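PDB 5NRM: endoglucanase from Acetivibrio cellulolyticus, which is a scaffoldin whose type I cohesin domain, the part described here, binds an enzyme's dockerin, and which probably also hydrolyses beta-1,4-glucosidic linkages in cellulose. Local coordinates for residues V20-S25 with A95-N100; F37-D42 with L74-L79; V113-T118 with V133-V138. All blocks are in the same frame, centred on the assembly; numbering follows the deposited sequence. Where two conformers were deposited one is given.

In the fold
From the N terminus, the chain first lays down residues 20-25, then 37-42. Strand 73-79 returns beside the latter and closes contact 2 through 74-79; strand 92-101 then comes back to 20-25 and closes contact 1, so that the smaller loop lies wholly within the larger. Contact 3 follows in series, opening at 113-118 and closing at 133-138 near the C terminus. Contact 1 belongs to one layer of the cohesin beta-sandwich and contact 2 to the other, their apolar side chains meeting in the core. Strands 34-41 and 110-116 are neighbours, which joins contact 2 to contact 3, while strand 132-140 carries the connection across to strand 4-12 and the layer of contact 1.

Contact 1: residues V20-S25 with A95-N100; sequences VPVKLS and ANLNFN
Val20 and Val22 are each gripped by a pair of backbone hydrogen bonds, Val20 with Leu97 and Val22 with Ala95, in an antiparallel ladder. The bond from Val22 N to Ala95 O is 2.8 Å long and nearly straight. Between the two hydrogen-bonded pairs sits the non-hydrogen-bonded pair of Pro21 and Asn96. Proline suits this place because its missing N-H is not asked for by the partner strand, and Pro21 CA still makes a CA-H...O contact of 3.4 Å with Ala95 O. Over the outer surface Asn96 slants past Pro21 and brings ND2 against CB and CG of its ring, with Asn96 ND2 3.8 Å from Pro21 CB; both are partly exposed.

The inward face is wholly apolar. Val22 sends CG2 to Leu97 CD1 at 3.9 Å, and beside them the small Ala95 meets Val22 CB. Val20 has CG1 anti to its backbone N (chi1 -180°), which turns CG2 to the Phe99 ring; Val20 CG2 lies 3.9 Å from Phe99 CE2.

Further out, Phe99 meets the ring of Tyr41, their planes inclined at about 55°, while Ala95 and Leu97 rest on Phe64 and Ile66 of strand 64-70. Strand 4-12 pairs with the other edge of 20-25, where Pro21, through its carbonyl, accepts a backbone hydrogen bond from Asp8. A mostly polar outer face over an apolar inner one suits a layer of a beta-sandwich, here the jelly-roll of cohesins.

Contact 2: residues F37-D42 with L74-L79; sequences FTVTYD and LKVLFL
Phe37, Thr38 and Val39 pair with Val76, Lys75 and Leu74 as antiparallel strands. Backbone bonds come first: Phe37 and Val76 exchange two, and so do Val39 and Leu74, the shortest being Leu74 N to Val39 O at 2.8 Å. Between them, in the non-hydrogen-bonded pair, Thr38 CA makes a CA-H...O contact of 3.2 Å with Leu74 O.

Apolar contacts cover the inner face. With CG between the backbone N and the carbonyl carbon (chi1 57°), the Phe37 ring stands alongside Val76 and offers it a face: Val76 CB sits 4.1 Å from the Phe37 centroid, 16° off the normal, a CH-pi contact. Val39 CG2 lies at that ring's edge. Tyr41 crosses Leu74 at about a right angle, Tyr41 CE2 lying 3.8 Å from Leu74 CD2, and the hydroxyl of buried Tyr41 hydrogen-bonds with Gly72 N.

The polar group lies outside. In one of its two conformers the Lys75 chain is bent at chi2 and chi3, and Lys75 NZ donates to Thr38 OG1 at 2.9 Å, a bond thus probably part-time. Lys75 and Leu77 also pack on Leu60 of the dockerin chain, and Leu79 on its Ala17: this cohesin sheet forms the type I cohesin-dockerin interface.

Contact 3: residues V113-T118 with V133-V138; sequences VSISGT and VTNGAV
Val113 and Gly136 form a single antiparallel hydrogen-bonded pair, in which Gly136 N reaches Val113 O at 2.9 Å while Val113 N returns to Gly136 O at 3.1 Å from 55° above the carbonyl plane. Just after the break in strand 132-140 at Asn135, Gly136 has psi -157°, at the margin of the extended region, which glycine takes readily.

At that break the ladder is continued by a side chain. Asn135, with CG anti to the carbonyl carbon (chi1 -67°), leans over the backbone of Ser114, and Asn135 OD1 accepts the N-H of Ile115 (Ile115 N to Asn135 OD1 2.8 Å), which approaches from above the amide plane; OD1 so stands in for a strand carbonyl. The other arm of the amide is used too: Asn135 ND2 donates to water 2, which in turn donates to Ile115 O at 2.6 Å. Both polar groups of the Ile115 backbone are thus engaged by one asparagine, N-H directly and C=O through the water, which favours one rotation of its amide. Water 1 makes a second bridge, hydrogen-bonding with Ser114 OG and donating to Gly136 O. Beyond Asn135, Val133 CG1 rests 3.8 Å from Ile115 CG1, a branched apolar pair that crosses at a slant.

On its far edge strand 110-116 bonds to strand 34-41, through Ser114 with Thr40 and Ser116 with Thr38. Strand 132-140 runs parallel to strand 4-12, linked by Thr134 to Leu5 and Ile7 and by Ala137 to Asp8, while Val138 packs against Val18, Val20 and Leu46 in the sandwich core.

Contact 1: residues V20-S25 with A95-N100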
loop_
_atom_site.group_PDB
_atom_site.type_symbol
_atom_site.label_atom_id
_atom_site.label_comp_id
_atom_site.label_asym_id
_atom_site.label_seq_id
_atom_site.Cartn_x
_atom_site.Cartn_y
_atom_site.Cartn_z
ATOM N N VAL A 20 -15.268 3.186 2.590
ATOM C CA VAL A 20 -14.536 4.353 2.030
ATOM C C VAL A 20 -13.583 3.852 0.943
ATOM O O VAL A 20 -12.615 3.146 1.281
ATOM C CB VAL A 20 -13.730 5.072 3.115
ATOM C CG1 VAL A 20 -13.019 6.256 2.478
ATOM C CG2 VAL A 20 -14.666 5.569 4.243
ATOM N N PRO A 21 -13.937 4.095 -0.310
ATOM C CA PRO A 21 -13.072 3.643 -1.421
ATOM C C PRO A 21 -11.840 4.541 -1.527
ATOM O O PRO A 21 -11.872 5.775 -1.349
ATOM C CB PRO A 21 -14.000 3.732 -2.632
ATOM C CG PRO A 21 -15.395 3.704 -2.081
ATOM C CD PRO A 21 -15.287 4.453 -0.812
ATOM N N VAL A 22 -10.713 3.880 -1.849
ATOM C CA VAL A 22 -9.439 4.510 -2.244
ATOM C C VAL A 22 -9.185 4.149 -3.687
ATOM O O VAL A 22 -9.255 2.962 -4.068
ATOM C CB VAL A 22 -8.283 3.978 -1.358
ATOM C CG1 VAL A 22 -6.976 4.623 -1.766
ATOM C CG2 VAL A 22 -8.548 4.167 0.123
ATOM N N LYS A 23 -8.974 5.160 -4.512
ATOM C CA LYS A 23 -9.009 4.975 -5.977
ATOM C C LYS A 23 -7.691 5.436 -6.609
ATOM O O LYS A 23 -6.971 6.294 -6.046
ATOM C CB LYS A 23 -10.125 5.783 -6.568
ATOM C CG LYS A 23 -11.499 5.349 -6.092
ATOM C CD LYS A 23 -12.600 6.281 -6.592
ATOM C CE LYS A 23 -13.156 5.678 -7.830
ATOM N NZ LYS A 23 -14.220 6.526 -8.345
ATOM N N LEU A 24 -7.416 4.852 -7.789
ATOM C CA LEU A 24 -6.353 5.293 -8.690
ATOM C C LEU A 24 -7.001 5.746 -9.953
ATOM O O LEU A 24 -7.974 5.146 -10.465
ATOM C CB LEU A 24 -5.399 4.168 -8.979
ATOM C CG LEU A 24 -4.706 3.565 -7.806
ATOM C CD1 LEU A 24 -3.717 2.509 -8.294
ATOM C CD2 LEU A 24 -3.975 4.605 -6.937
ATOM N N SER A 25 -6.459 6.830 -10.500
ATOM C CA SER A 25 -6.848 7.284 -11.815
ATOM C C SER A 25 -5.628 7.756 -12.578
ATOM O O SER A 25 -4.638 8.146 -11.979
ATOM C CB SER A 25 -7.918 8.389 -11.760
ATOM O OG SER A 25 -7.328 9.630 -11.407
ATOM N N ALA A 95 -8.734 0.080 -3.067
ATOM C CA ALA A 95 -9.031 -0.515 -1.748
ATOM C C ALA A 95 -10.375 -0.034 -1.276
ATOM O O ALA A 95 -10.729 1.135 -1.498
ATOM C CB ALA A 95 -7.984 -0.159 -0.720
ATOM N N ASN A 96 -11.095 -0.901 -0.574
ATOM C CA ASN A 96 -12.342 -0.539 0.170
ATOM C C ASN A 96 -12.051 -0.660 1.649
ATOM O O ASN A 96 -11.741 -1.784 2.097
ATOM C CB ASN A 96 -13.473 -1.472 -0.272
ATOM C CG ASN A 96 -13.857 -1.218 -1.724
ATOM O OD1 ASN A 96 -13.719 -2.148 -2.623
ATOM N ND2 ASN A 96 -14.324 -0.035 -1.984
ATOM N N LEU A 97 -12.195 0.437 2.382
ATOM C CA LEU A 97 -11.915 0.469 3.770
ATOM C C LEU A 97 -13.268 0.381 4.484
ATOM O O LEU A 97 -14.113 1.235 4.287
ATOM C CB LEU A 97 -11.155 1.728 4.115
ATOM C CG LEU A 97 -9.864 1.990 3.336
ATOM C CD1 LEU A 97 -9.306 3.350 3.823
ATOM C CD2 LEU A 97 -8.874 0.826 3.472
ATOM N N ASN A 98 -13.405 -0.599 5.340
ATOM C CA ASN A 98 -14.665 -0.827 6.074
ATOM C C ASN A 98 -14.569 -0.397 7.531
ATOM O O ASN A 98 -13.729 -0.882 8.278
ATOM C CB ASN A 98 -15.027 -2.310 6.004
ATOM C CG ASN A 98 -15.056 -2.821 4.597
ATOM O OD1 ASN A 98 -15.819 -2.287 3.801
ATOM N ND2 ASN A 98 -14.312 -3.899 4.310
ATOM N N PHE A 99 -15.349 0.614 7.896
ATOM C CA PHE A 99 -15.445 1.118 9.243
ATOM C C PHE A 99 -16.849 0.931 9.825
ATOM O O PHE A 99 -17.829 0.922 9.106
ATOM C CB PHE A 99 -15.179 2.635 9.196
ATOM C CG PHE A 99 -13.802 3.005 8.697
ATOM C CD1 PHE A 99 -12.691 2.945 9.539
ATOM C CD2 PHE A 99 -13.639 3.367 7.356
ATOM C CE1 PHE A 99 -11.446 3.360 9.030
ATOM C CE2 PHE A 99 -12.430 3.783 6.880
ATOM C CZ PHE A 99 -11.321 3.719 7.714
ATOM N N ASN A 100 -16.939 0.945 11.164
ATOM C CA ASN A 100 -18.166 1.258 11.871
ATOM C C ASN A 100 -18.018 2.707 12.373
ATOM O O ASN A 100 -16.970 3.063 12.908
ATOM C CB ASN A 100 -18.321 0.321 13.039
ATOM C CG ASN A 100 -18.720 -1.082 12.649
ATOM O OD1 ASN A 100 -19.346 -1.311 11.615
ATOM N ND2 ASN A 100 -18.299 -2.036 13.441
#

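Contact 2: residues F37-D42 with L74-L79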
loop_
_atom_site.group_PDB
_atom_site.type_symbol
_atom_site.label_atom_id
_atom_site.label_comp_id
_atom_site.label_asym_id
_atom_site.label_seq_id
_atom_site.Cartn_x
_atom_site.Cartn_y
_atom_site.Cartn_z
ATOM N N PHE A 37 1.532 2.583 0.739
ATOM C CA PHE A 37 1.172 3.888 1.342
ATOM C C PHE A 37 0.479 3.656 2.658
ATOM O O PHE A 37 0.074 2.525 2.960
ATOM C CB PHE A 37 0.351 4.792 0.404
ATOM C CG PHE A 37 -0.934 4.192 -0.096
ATOM C CD1 PHE A 37 -2.111 4.224 0.612
ATOM C CD2 PHE A 37 -0.955 3.522 -1.329
ATOM C CE1 PHE A 37 -3.277 3.694 0.094
ATOM C CE2 PHE A 37 -2.099 3.015 -1.872
ATOM C CZ PHE A 37 -3.277 3.073 -1.142
ATOM N N THR A 38 0.440 4.750 3.429
ATOM C CA THR A 38 -0.190 4.754 4.741
ATOM C C THR A 38 -1.488 5.525 4.590
ATOM O O THR A 38 -1.535 6.562 3.964
ATOM C CB THR A 38 0.684 5.461 5.752
ATOM O OG1 THR A 38 1.909 4.770 5.919
ATOM C CG2 THR A 38 0.044 5.563 7.153
ATOM N N VAL A 39 -2.554 5.010 5.239
ATOM C CA VAL A 39 -3.851 5.700 5.401
ATOM C C VAL A 39 -4.110 5.978 6.867
ATOM O O VAL A 39 -4.057 5.063 7.658
ATOM C CB VAL A 39 -5.032 4.905 4.810
ATOM C CG1 VAL A 39 -6.332 5.693 4.999
ATOM C CG2 VAL A 39 -4.804 4.549 3.368
ATOM N N THR A 40 -4.302 7.224 7.196
ATOM C CA THR A 40 -4.727 7.662 8.526
ATOM C C THR A 40 -6.215 7.918 8.494
ATOM O O THR A 40 -6.782 8.315 7.480
ATOM C CB THR A 40 -3.914 8.812 9.095
ATOM O OG1 THR A 40 -3.979 9.898 8.208
ATOM C CG2 THR A 40 -2.486 8.358 9.265
ATOM N N TYR A 41 -6.853 7.721 9.644
ATOM C CA TYR A 41 -8.303 7.985 9.787
ATOM C C TYR A 41 -8.561 8.511 11.161
ATOM O O TYR A 41 -7.837 8.198 12.144
ATOM C CB TYR A 41 -9.113 6.754 9.403
ATOM C CG TYR A 41 -8.873 5.577 10.298
ATOM C CD1 TYR A 41 -9.650 5.382 11.482
ATOM C CD2 TYR A 41 -7.886 4.643 10.016
ATOM C CE1 TYR A 41 -9.380 4.329 12.341
ATOM C CE2 TYR A 41 -7.629 3.602 10.861
ATOM C CZ TYR A 41 -8.373 3.413 12.028
ATOM O OH TYR A 41 -8.099 2.368 12.922
ATOM N N ASP A 42 -9.683 9.198 11.288
ATOM C CA ASP A 42 -10.028 9.788 12.610
ATOM C C ASP A 42 -10.632 8.708 13.506
ATOM O O ASP A 42 -11.840 8.345 13.414
ATOM C CB ASP A 42 -11.020 10.931 12.420
ATOM C CG ASP A 42 -11.417 11.612 13.701
ATOM O OD1 ASP A 42 -11.057 11.099 14.783
ATOM O OD2 ASP A 42 -12.083 12.676 13.594
ATOM N N LEU A 74 -3.326 2.749 8.963
ATOM C CA LEU A 74 -3.317 1.593 8.089
ATOM C C LEU A 74 -2.093 1.638 7.169
ATOM O O LEU A 74 -1.692 2.720 6.727
ATOM C CB LEU A 74 -4.578 1.535 7.230
ATOM C CG LEU A 74 -5.921 1.692 7.933
ATOM C CD1 LEU A 74 -7.067 1.720 6.957
ATOM C CD2 LEU A 74 -6.113 0.615 9.027
ATOM N N LYS A 75 -1.592 0.435 6.856
ATOM C CA LYS A 75 -0.522 0.262 5.865
ATOM C C LYS A 75 -1.102 -0.550 4.724
ATOM O O LYS A 75 -1.786 -1.570 4.985
ATOM C CB LYS A 75 0.670 -0.463 6.509
ATOM C CG LYS A 75 1.138 0.110 7.833
ATOM C CD LYS A 75 1.675 1.523 7.742
ATOM C CE LYS A 75 2.854 1.634 6.802
ATOM N NZ LYS A 75 3.760 2.794 7.008
ATOM N N VAL A 76 -0.831 -0.131 3.484
ATOM C CA VAL A 76 -1.399 -0.724 2.316
ATOM C C VAL A 76 -0.249 -1.185 1.436
ATOM O O VAL A 76 0.733 -0.437 1.286
ATOM C CB VAL A 76 -2.299 0.206 1.563
ATOM C CG1 VAL A 76 -2.969 -0.507 0.389
ATOM C CG2 VAL A 76 -3.423 0.710 2.509
ATOM N N LEU A 77 -0.316 -2.379 0.826
ATOM C CA LEU A 77 0.764 -2.890 0.019
ATOM C C LEU A 77 0.176 -3.660 -1.169
ATOM O O LEU A 77 -0.715 -4.523 -0.976
ATOM C CB LEU A 77 1.615 -3.871 0.859
ATOM C CG LEU A 77 2.786 -4.534 0.112
ATOM C CD1 LEU A 77 3.833 -3.543 -0.267
ATOM C CD2 LEU A 77 3.431 -5.519 1.072
ATOM N N PHE A 78 0.739 -3.491 -2.352
ATOM C CA PHE A 78 0.412 -4.267 -3.536
ATOM C C PHE A 78 1.709 -4.605 -4.292
ATOM O O PHE A 78 2.601 -3.750 -4.435
ATOM C CB PHE A 78 -0.529 -3.501 -4.506
ATOM C CG PHE A 78 -0.691 -4.134 -5.844
ATOM C CD1 PHE A 78 -1.541 -5.268 -6.063
ATOM C CD2 PHE A 78 0.057 -3.690 -6.904
ATOM C CE1 PHE A 78 -1.619 -5.856 -7.299
ATOM C CE2 PHE A 78 -0.033 -4.270 -8.185
ATOM C CZ PHE A 78 -0.843 -5.390 -8.379
ATOM N N LEU A 79 1.798 -5.830 -4.828
ATOM C CA LEU A 79 2.810 -6.171 -5.802
ATOM C C LEU A 79 2.273 -7.206 -6.750
ATOM O O LEU A 79 1.624 -8.175 -6.301
ATOM C CB LEU A 79 4.010 -6.782 -5.010
ATOM C CG LEU A 79 5.195 -7.265 -5.885
ATOM C CD1 LEU A 79 5.897 -6.112 -6.619
ATOM C CD2 LEU A 79 6.181 -8.075 -5.086
#

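Contact 3: residues V113-T118 with V133-V138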
loop_
_atom_site.group_PDB
_atom_site.type_symbol
_atom_site.label_atom_id
_atom_site.label_comp_id
_atom_site.label_asym_id
_atom_site.label_seq_id
_atom_site.Cartn_x
_atom_site.Cartn_y
_atom_site.Cartn_z
ATOM N N VAL A 113 -10.163 10.872 6.376
ATOM C CA VAL A 113 -9.485 9.649 5.979
ATOM C C VAL A 113 -8.465 10.156 4.916
ATOM O O VAL A 113 -8.870 10.713 3.909
ATOM C CB VAL A 113 -10.394 8.589 5.350
ATOM C CG1 VAL A 113 -9.641 7.329 5.005
ATOM C CG2 VAL A 113 -11.527 8.211 6.298
ATOM N N SER A 114 -7.176 9.978 5.183
ATOM C CA SER A 114 -6.120 10.707 4.441
ATOM C C SER A 114 -4.976 9.756 4.122
ATOM O O SER A 114 -4.647 8.806 4.884
ATOM C CB SER A 114 -5.549 11.799 5.313
ATOM O OG SER A 114 -6.568 12.634 5.775
ATOM N N ILE A 115 -4.254 10.098 3.034
ATOM C CA ILE A 115 -2.928 9.488 2.839
ATOM C C ILE A 115 -1.942 10.202 3.748
ATOM O O ILE A 115 -2.034 11.441 3.899
ATOM C CB ILE A 115 -2.536 9.639 1.378
ATOM C CG1 ILE A 115 -3.559 9.023 0.408
ATOM C CG2 ILE A 115 -1.116 9.022 1.153
ATOM C CD1 ILE A 115 -3.899 7.539 0.578
ATOM N N SER A 116 -1.050 9.453 4.396
ATOM C CA SER A 116 -0.057 9.969 5.297
ATOM C C SER A 116 1.369 9.632 4.791
ATOM O O SER A 116 1.596 8.533 4.371
ATOM C CB SER A 116 -0.270 9.343 6.700
ATOM O OG SER A 116 0.690 9.823 7.630
ATOM N N GLY A 117 2.259 10.619 4.809
ATOM C CA GLY A 117 3.637 10.426 4.364
ATOM C C GLY A 117 3.732 10.178 2.879
ATOM O O GLY A 117 2.885 10.644 2.097
ATOM N N THR A 118 4.807 9.524 2.450
ATOM C CA THR A 118 5.096 9.408 1.016
ATOM C C THR A 118 4.557 8.135 0.454
ATOM O O THR A 118 4.964 7.066 0.875
ATOM C CB THR A 118 6.646 9.547 0.814
ATOM O OG1 THR A 118 7.075 10.879 1.180
ATOM C CG2 THR A 118 7.050 9.258 -0.610
ATOM N N VAL A 133 -2.222 13.431 -4.759
ATOM C CA VAL A 133 -3.044 12.908 -3.685
ATOM C C VAL A 133 -4.275 13.812 -3.419
ATOM O O VAL A 133 -4.162 15.024 -3.289
ATOM C CB VAL A 133 -2.219 12.765 -2.413
ATOM C CG1 VAL A 133 -3.073 12.455 -1.184
ATOM C CG2 VAL A 133 -1.132 11.735 -2.605
ATOM N N THR A 134 -5.460 13.205 -3.248
ATOM C CA THR A 134 -6.628 13.924 -2.775
ATOM C C THR A 134 -7.189 13.119 -1.601
ATOM O O THR A 134 -7.487 11.917 -1.722
ATOM C CB THR A 134 -7.702 14.032 -3.871
ATOM O OG1 THR A 134 -7.107 14.673 -5.004
ATOM C CG2 THR A 134 -8.935 14.800 -3.353
ATOM N N ASN A 135 -7.321 13.761 -0.458
ATOM C CA ASN A 135 -7.831 13.097 0.714
ATOM C C ASN A 135 -9.366 13.132 0.798
ATOM O O ASN A 135 -10.043 13.822 0.020
ATOM C CB ASN A 135 -7.212 13.717 1.949
ATOM C CG ASN A 135 -5.728 13.437 2.013
ATOM O OD1 ASN A 135 -5.295 12.324 1.725
ATOM N ND2 ASN A 135 -4.939 14.458 2.356
ATOM N N GLY A 136 -9.884 12.275 1.666
ATOM C CA GLY A 136 -11.300 12.111 1.779
ATOM C C GLY A 136 -11.786 12.149 3.179
ATOM O O GLY A 136 -11.139 12.761 4.111
ATOM N N ALA A 137 -12.964 11.540 3.358
ATOM C CA ALA A 137 -13.661 11.665 4.673
ATOM C C ALA A 137 -14.941 10.871 4.683
ATOM O O ALA A 137 -15.500 10.583 3.618
ATOM C CB ALA A 137 -14.030 13.131 4.974
ATOM N N VAL A 138 -15.399 10.565 5.901
ATOM C CA VAL A 138 -16.804 10.177 6.132
ATOM C C VAL A 138 -17.550 11.391 6.634
ATOM O O VAL A 138 -17.176 12.017 7.663
ATOM C CB VAL A 138 -16.943 8.993 7.104
ATOM C CG1 VAL A 138 -18.440 8.631 7.274
ATOM C CG2 VAL A 138 -16.118 7.810 6.683
HETATM O O HOH W 1 -8.912 14.031 4.800
HETATM O O HOH W 2 -2.058 13.860 2.889
#